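Local structure of mevalonate kinase (Staphylococcus aureus, 2X7I) at residues Val32-Gly37 / His300-Asn305; Lys38-Ile43 / Thr90-Leu95; Pro97-Gly102 / Val178-Val183. The protein probably catalyses the ATP-dependent phosphorylation of mevalonate to 5-phosphomevalonate, an early step of isoprenoid biosynthesis by the mevalonate pathway. All blocks are in the same frame, centred on the assembly; numbering follows the deposited sequence.

Contact 1. Residues Val32-Gly37 / His300-Asn305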
# COMPACT_ATOMS: atom_id res chain seq x y z
N VAL A 32 2.13 -0.78 -7.63
CA VAL A 32 1.15 0.12 -8.25
C VAL A 32 0.45 0.91 -7.16
O VAL A 32 0.37 0.44 -6.02
CB VAL A 32 0.07 -0.64 -9.08
CG1 VAL A 32 0.71 -1.42 -10.21
CG2 VAL A 32 -0.76 -1.56 -8.18
N PRO A 33 -0.09 2.09 -7.51
CA PRO A 33 -0.87 2.87 -6.55
C PRO A 33 -2.07 2.08 -6.05
O PRO A 33 -2.68 1.35 -6.82
CB PRO A 33 -1.34 4.08 -7.37
CG PRO A 33 -0.46 4.15 -8.53
CD PRO A 33 -0.02 2.76 -8.83
N PHE A 34 -2.38 2.21 -4.77
CA PHE A 34 -3.57 1.59 -4.19
C PHE A 34 -4.58 2.70 -3.90
O PHE A 34 -4.63 3.25 -2.80
CB PHE A 34 -3.17 0.82 -2.92
CG PHE A 34 -4.31 0.13 -2.21
CD1 PHE A 34 -5.31 -0.52 -2.90
CD2 PHE A 34 -4.35 0.12 -0.81
CE1 PHE A 34 -6.33 -1.17 -2.23
CE2 PHE A 34 -5.37 -0.53 -0.14
CZ PHE A 34 -6.36 -1.17 -0.85
N ASN A 35 -5.37 3.02 -4.91
CA ASN A 35 -6.29 4.16 -4.88
C ASN A 35 -7.43 4.02 -3.88
O ASN A 35 -8.05 5.01 -3.51
CB ASN A 35 -6.88 4.42 -6.26
CG ASN A 35 -5.82 4.75 -7.30
OD1 ASN A 35 -5.04 5.69 -7.13
ND2 ASN A 35 -5.79 3.97 -8.37
N ALA A 36 -7.73 2.79 -3.48
CA ALA A 36 -8.78 2.54 -2.48
C ALA A 36 -8.33 2.95 -1.07
O ALA A 36 -9.16 3.25 -0.21
CB ALA A 36 -9.19 1.07 -2.51
N GLY A 37 -7.02 2.97 -0.83
CA GLY A 37 -6.47 3.35 0.47
C GLY A 37 -6.17 4.84 0.48
O GLY A 37 -5.54 5.34 -0.44
N HIS A 300 -10.88 -7.36 6.71
CA HIS A 300 -11.10 -6.10 5.98
C HIS A 300 -10.89 -6.33 4.49
O HIS A 300 -10.07 -7.16 4.09
CB HIS A 300 -10.15 -5.00 6.46
CG HIS A 300 -10.03 -4.89 7.95
ND1 HIS A 300 -10.94 -4.21 8.73
CD2 HIS A 300 -9.10 -5.38 8.81
CE1 HIS A 300 -10.58 -4.28 10.00
NE2 HIS A 300 -9.47 -4.98 10.08
N THR A 301 -11.64 -5.60 3.66
CA THR A 301 -11.52 -5.73 2.21
C THR A 301 -11.58 -4.38 1.49
O THR A 301 -12.07 -3.41 2.03
CB THR A 301 -12.62 -6.65 1.63
OG1 THR A 301 -13.91 -6.15 1.98
CG2 THR A 301 -12.45 -8.08 2.17
N TRP A 302 -11.04 -4.35 0.28
CA TRP A 302 -11.14 -3.19 -0.62
C TRP A 302 -11.33 -3.65 -2.06
O TRP A 302 -10.84 -4.71 -2.45
CB TRP A 302 -9.86 -2.34 -0.57
CG TRP A 302 -9.46 -1.80 0.77
CD1 TRP A 302 -9.72 -0.56 1.26
CD2 TRP A 302 -8.68 -2.47 1.76
NE1 TRP A 302 -9.15 -0.41 2.51
CE2 TRP A 302 -8.51 -1.57 2.84
CE3 TRP A 302 -8.11 -3.74 1.85
CZ2 TRP A 302 -7.81 -1.91 3.99
CZ3 TRP A 302 -7.40 -4.07 2.99
CH2 TRP A 302 -7.25 -3.16 4.05
N ILE A 303 -12.02 -2.84 -2.85
CA ILE A 303 -12.15 -3.08 -4.27
C ILE A 303 -11.35 -2.03 -5.02
O ILE A 303 -11.60 -0.83 -4.87
CB ILE A 303 -13.63 -3.07 -4.73
CG1 ILE A 303 -14.39 -4.25 -4.12
CG2 ILE A 303 -13.71 -3.14 -6.25
CD1 ILE A 303 -15.89 -4.21 -4.36
N GLU A 304 -10.38 -2.49 -5.80
CA GLU A 304 -9.55 -1.62 -6.62
C GLU A 304 -9.94 -1.76 -8.09
O GLU A 304 -9.85 -2.85 -8.66
CB GLU A 304 -8.08 -2.02 -6.43
CG GLU A 304 -7.06 -1.10 -7.13
CD GLU A 304 -6.88 0.25 -6.44
OE1 GLU A 304 -7.32 0.41 -5.28
OE2 GLU A 304 -6.29 1.15 -7.07
N ASN A 305 -10.39 -0.66 -8.69
CA ASN A 305 -10.55 -0.58 -10.14
C ASN A 305 -9.17 -0.46 -10.76
O ASN A 305 -8.38 0.37 -10.32
CB ASN A 305 -11.40 0.63 -10.53
CG ASN A 305 -11.81 0.63 -12.01
OD1 ASN A 305 -11.19 -0.03 -12.85
ND2 ASN A 305 -12.86 1.38 -12.32

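Contact 2. Residues Lys38-Ile43 / Thr90-Leu95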
# COMPACT_ATOMS: atom_id res chain seq x y z
N LYS A 38 -6.65 5.54 1.50
CA LYS A 38 -6.49 6.99 1.60
C LYS A 38 -6.04 7.39 3.00
O LYS A 38 -6.64 6.99 3.99
CB LYS A 38 -7.79 7.71 1.25
CG LYS A 38 -8.17 7.65 -0.24
CD LYS A 38 -7.24 8.53 -1.13
CE LYS A 38 -6.99 7.91 -2.50
NZ LYS A 38 -8.20 7.89 -3.38
N ILE A 39 -4.98 8.19 3.06
CA ILE A 39 -4.56 8.85 4.27
C ILE A 39 -4.72 10.35 4.06
O ILE A 39 -4.22 10.89 3.07
CB ILE A 39 -3.11 8.50 4.62
CG1 ILE A 39 -3.01 6.99 4.91
CG2 ILE A 39 -2.63 9.33 5.80
CD1 ILE A 39 -2.03 6.62 6.01
N LYS A 40 -5.43 11.01 4.99
CA LYS A 40 -5.64 12.45 4.96
C LYS A 40 -5.00 13.10 6.19
O LYS A 40 -5.21 12.64 7.32
CB LYS A 40 -7.13 12.78 4.98
CG LYS A 40 -7.95 12.15 3.85
CD LYS A 40 -9.43 12.42 4.06
CE LYS A 40 -10.27 11.92 2.89
NZ LYS A 40 -10.22 10.43 2.75
N VAL A 41 -4.23 14.17 5.98
CA VAL A 41 -3.67 14.95 7.08
C VAL A 41 -4.16 16.40 7.01
O VAL A 41 -4.14 17.02 5.95
CB VAL A 41 -2.11 14.91 7.09
CG1 VAL A 41 -1.54 15.87 8.15
CG2 VAL A 41 -1.62 13.48 7.32
N LEU A 42 -4.61 16.92 8.15
CA LEU A 42 -5.00 18.32 8.29
C LEU A 42 -4.17 18.97 9.40
O LEU A 42 -4.06 18.42 10.49
CB LEU A 42 -6.49 18.43 8.61
CG LEU A 42 -7.03 19.84 8.91
CD1 LEU A 42 -6.90 20.77 7.71
CD2 LEU A 42 -8.48 19.76 9.38
N ILE A 43 -3.59 20.13 9.11
CA ILE A 43 -2.82 20.91 10.07
C ILE A 43 -3.49 22.26 10.21
O ILE A 43 -3.56 23.01 9.24
CB ILE A 43 -1.35 21.12 9.61
CG1 ILE A 43 -0.74 19.79 9.15
CG2 ILE A 43 -0.53 21.77 10.73
CD1 ILE A 43 0.76 19.85 8.84
N THR A 90 -4.62 16.46 12.53
CA THR A 90 -5.57 15.36 12.38
C THR A 90 -5.09 14.46 11.24
O THR A 90 -4.73 14.94 10.17
CB THR A 90 -7.00 15.88 12.09
OG1 THR A 90 -7.42 16.77 13.14
CG2 THR A 90 -7.99 14.73 12.00
N ILE A 91 -5.05 13.15 11.50
CA ILE A 91 -4.65 12.15 10.52
C ILE A 91 -5.80 11.16 10.45
O ILE A 91 -6.25 10.68 11.48
CB ILE A 91 -3.36 11.38 10.96
CG1 ILE A 91 -2.22 12.35 11.26
CG2 ILE A 91 -2.89 10.41 9.87
CD1 ILE A 91 -1.56 12.11 12.60
N GLN A 92 -6.30 10.90 9.25
CA GLN A 92 -7.33 9.88 9.05
C GLN A 92 -6.75 8.79 8.17
O GLN A 92 -6.16 9.09 7.15
CB GLN A 92 -8.57 10.46 8.37
CG GLN A 92 -9.23 11.63 9.07
CD GLN A 92 -10.33 12.26 8.23
OE1 GLN A 92 -11.42 11.71 8.10
NE2 GLN A 92 -10.04 13.41 7.63
N THR A 93 -6.91 7.52 8.57
CA THR A 93 -6.44 6.42 7.74
C THR A 93 -7.44 5.29 7.52
O THR A 93 -8.14 4.84 8.43
CB THR A 93 -5.11 5.80 8.24
OG1 THR A 93 -4.82 4.64 7.45
CG2 THR A 93 -5.18 5.40 9.71
N ASN A 94 -7.41 4.81 6.28
CA ASN A 94 -8.20 3.71 5.78
C ASN A 94 -7.43 2.38 5.81
O ASN A 94 -7.99 1.31 5.52
CB ASN A 94 -8.52 4.03 4.31
CG ASN A 94 -9.63 3.20 3.77
OD1 ASN A 94 -10.33 2.51 4.52
ND2 ASN A 94 -9.83 3.25 2.46
N LEU A 95 -6.14 2.46 6.15
CA LEU A 95 -5.17 1.39 5.92
C LEU A 95 -4.74 0.70 7.20
O LEU A 95 -4.48 1.36 8.20
CB LEU A 95 -3.93 1.97 5.24
CG LEU A 95 -4.18 2.57 3.86
CD1 LEU A 95 -2.92 3.23 3.33
CD2 LEU A 95 -4.66 1.50 2.91

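Contact 3. Residues Pro97-Gly102 / Val178-Val183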
# COMPACT_ATOMS: atom_id res chain seq x y z
N PRO A 97 -2.10 -1.44 9.60
CA PRO A 97 -0.66 -1.45 9.70
C PRO A 97 -0.05 -2.81 9.28
O PRO A 97 -0.67 -3.87 9.51
CB PRO A 97 -0.42 -1.18 11.18
CG PRO A 97 -1.63 -1.79 11.85
CD PRO A 97 -2.75 -1.64 10.90
N SER A 98 1.14 -2.74 8.67
CA SER A 98 2.04 -3.88 8.47
C SER A 98 1.52 -4.95 7.51
O SER A 98 1.92 -6.11 7.61
CB SER A 98 2.40 -4.51 9.83
OG SER A 98 2.97 -3.55 10.69
N ARG A 99 0.66 -4.55 6.58
CA ARG A 99 0.13 -5.45 5.56
C ARG A 99 0.72 -5.16 4.17
O ARG A 99 0.24 -5.69 3.17
CB ARG A 99 -1.40 -5.30 5.47
CG ARG A 99 -2.16 -5.46 6.78
CD ARG A 99 -1.87 -6.76 7.51
NE ARG A 99 -2.19 -7.94 6.70
CZ ARG A 99 -2.52 -9.14 7.19
NH1 ARG A 99 -2.62 -9.35 8.49
NH2 ARG A 99 -2.78 -10.13 6.35
N GLY A 100 1.74 -4.31 4.11
CA GLY A 100 2.38 -3.96 2.84
C GLY A 100 1.60 -2.96 2.01
O GLY A 100 1.86 -2.81 0.82
N LEU A 101 0.64 -2.26 2.61
CA LEU A 101 -0.24 -1.36 1.85
C LEU A 101 0.33 0.06 1.75
O LEU A 101 -0.33 0.98 1.27
CB LEU A 101 -1.67 -1.38 2.41
CG LEU A 101 -2.33 -2.78 2.38
CD1 LEU A 101 -3.55 -2.87 3.27
CD2 LEU A 101 -2.70 -3.22 0.98
N GLY A 102 1.58 0.23 2.19
CA GLY A 102 2.31 1.48 2.02
C GLY A 102 1.91 2.53 3.04
O GLY A 102 1.95 3.73 2.75
N VAL A 178 -8.79 -6.72 -2.64
CA VAL A 178 -7.68 -6.77 -1.71
C VAL A 178 -8.24 -7.21 -0.36
O VAL A 178 -9.14 -6.57 0.17
CB VAL A 178 -6.99 -5.40 -1.60
CG1 VAL A 178 -5.89 -5.42 -0.55
CG2 VAL A 178 -6.45 -4.99 -2.97
N ILE A 179 -7.72 -8.31 0.17
CA ILE A 179 -8.20 -8.86 1.43
C ILE A 179 -7.10 -8.83 2.50
O ILE A 179 -5.98 -9.24 2.26
CB ILE A 179 -8.66 -10.31 1.26
CG1 ILE A 179 -9.84 -10.39 0.28
CG2 ILE A 179 -9.04 -10.91 2.61
CD1 ILE A 179 -10.04 -11.76 -0.34
N ASP A 180 -7.46 -8.34 3.68
CA ASP A 180 -6.61 -8.35 4.87
C ASP A 180 -7.15 -9.43 5.80
O ASP A 180 -8.33 -9.42 6.14
CB ASP A 180 -6.65 -6.96 5.53
CG ASP A 180 -6.00 -6.91 6.91
OD1 ASP A 180 -6.17 -5.89 7.61
OD2 ASP A 180 -5.32 -7.87 7.31
N THR A 181 -6.31 -10.38 6.20
CA THR A 181 -6.74 -11.48 7.07
C THR A 181 -6.74 -11.13 8.56
O THR A 181 -7.19 -11.93 9.38
CB THR A 181 -5.89 -12.75 6.85
OG1 THR A 181 -4.56 -12.54 7.35
CG2 THR A 181 -5.83 -13.12 5.36
N GLY A 182 -6.23 -9.96 8.92
CA GLY A 182 -6.36 -9.46 10.29
C GLY A 182 -5.37 -10.03 11.30
O GLY A 182 -4.34 -10.59 10.94
N VAL A 183 -5.71 -9.87 12.58
CA VAL A 183 -4.83 -10.24 13.68
C VAL A 183 -4.84 -11.75 13.95
O VAL A 183 -5.90 -12.35 14.16
CB VAL A 183 -5.21 -9.50 14.97
CG1 VAL A 183 -4.36 -9.97 16.11
CG2 VAL A 183 -5.06 -7.99 14.77

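Contact 1. Residues Val32-Gly37 / His300-Asn305
The type I beta turn from F34 to G37, where strand 29-45 turns a corner, is held in the carboxylate of E304 on edge strand 300-305 of the four-stranded antiparallel sheet. The turn is closed by its own bond, G37 N to F34 O at 3.1 Å, and its two central amides point at E304. N35 N donates to E304 OE2 over 3.0 Å, reaching it on the syn side but 20° out of the carboxylate plane. A36 N donates to E304 OE1, also over 3.0 Å, and uses the syn lone pair of that oxygen. Each carboxylate oxygen therefore takes one turn N-H, a two-point grip that fixes the rotation of the group. The N35 amide adds a weak bond from ND2 to OE2. With CG anti to the backbone N and the chain bent at chi2 (74°), the carboxylate of E304 comes up to the turn with both oxygens toward it. The F34 ring passes obliquely by this carboxylate, with CD1 3.3 Å from E304 OE1.

Two residues earlier in the strand, W302 receives F34 in a T-shaped (edge-to-face) stack: the planes meet at 81° and the ring centroids, taken on the five-membered ring of W302, are 5.1 Å apart. F34 and W302 both also touch V178 of strand 175-180, the neighbour of 300-305 in its sheet. The sharpest point of the apolar half is F34 CZ, which stands over the indole offset toward the rim, 3.6 Å from W302 CG.

Contact 2. Residues Lys38-Ile43 / Thr90-Leu95
I39 and T93 form a non-hydrogen-bonded pair of the antiparallel ladder between strands 29-45 and 87-93, and the I39 side chain maps the packing from root to tip. Its CB lies 4.0 Å from Q92 O, the carbonyl that also receives a CA-H...O contact from I39. Branch CG2, anti to the backbone N, turns along the strand to meet I91 CG2 at 4.2 Å. Branch CG1 goes the other way, to L95 CD1 at 4.1 Å, where the two side chains cross at about a right angle. Beyond it, CD1 ends 3.7 Å from T93 OG1, the two side chains lying side by side. That hydroxyl oxygen is also the acceptor of an ST turn: L95 N donates to T93 OG1 over 2.9 Å, bending the chain as the strand ends and bringing L95 back against I39.

The ladder itself has two hydrogen-bonded pairs, K40 with Q92 and L42 with T90, each joined by two backbone bonds whose donors lie in the carbonyl planes. At the end of the ladder the geometry relaxes, N94 N to K38 O stretching to 3.3 Å with the donor tilted 25° from the carbonyl plane. On the face of K40 and Q92, the lysine's CD lies 3.8 Å from Q92 NE2.

V41 and I91 continue the apolar row of I39, and helix 103-119 packs on it, with A106 and V107 against I39 and A110 and A114 against V41. In the mixed sheet of the GHMP kinase N-terminal domain, strand 6-16 pairs with the other edge of 29-45, and strand 53-58 runs parallel to 87-93.

Contact 3. Residues Pro97-Gly102 / Val178-Val183
R99 curls across to D180 through three successive torsions of the same sense, chi1 to chi3 all near -55°, which fold the chain so that its guanidinium presents a face to the carboxylate. D180 OD2 sits over the centre of that face, 3.1 Å from R99 CZ. The flat groups are inclined by 48°, and no N-H of R99 points at OD2; this salt bridge, with R99 NE 3.2 Å from D180 OD2, rests on charge alone. The N-H groups are spent at the edge instead. R99 NH2 donates to T181 OG1 over 3.2 Å, at 152° at the hydrogen, and NH1 makes a weak bond to G182 O. Outside the pair of segments, NE donates to G274 O and NH1 to Q189 OE1.

P97-G102 belongs to the glycine-rich phosphate-binding motif of GHMP kinases, which runs on into helix 103-119; G102 is that helix's N-cap. A bound citrate, probably from the crystallisation liquor, accepts hydrogen bonds from S98 N and G100 N.

D180 itself forms an Asx turn: G182 N donates to OD2 over 2.8 Å, coming from above the carboxylate plane, so one oxygen meets both the amide and the cation. Two residues on from R99, L101 and V178 slide past each other in opposite directions, L101 CD2 reaching V178 CG1 at 4.2 Å.

How the contacts relate
Contacts 1 and 2 share strand 29-45, contact 1 at its corner and contact 2 on the part that follows, with centres about 16 Å apart. At the join, A36 O lies 2.7 Å from N94 ND2, and F34 CE2 packs on L95 CD2 at 3.7 Å. Contacts 1 and 3 are closer, about 11 Å between centres, because strands 300-305 and 175-180 are sheet neighbours; W302 O and V178 N, 2.9 Å apart, probably hydrogen-bond. Between contacts 2 and 3 (centres about 17 Å apart) the bridge is slight, L95 CD1 to L101 O at 4.0 Å. Contact 3 borders the citrate, about 5 Å from the L101 side chain, at what is probably the nucleotide phosphate site.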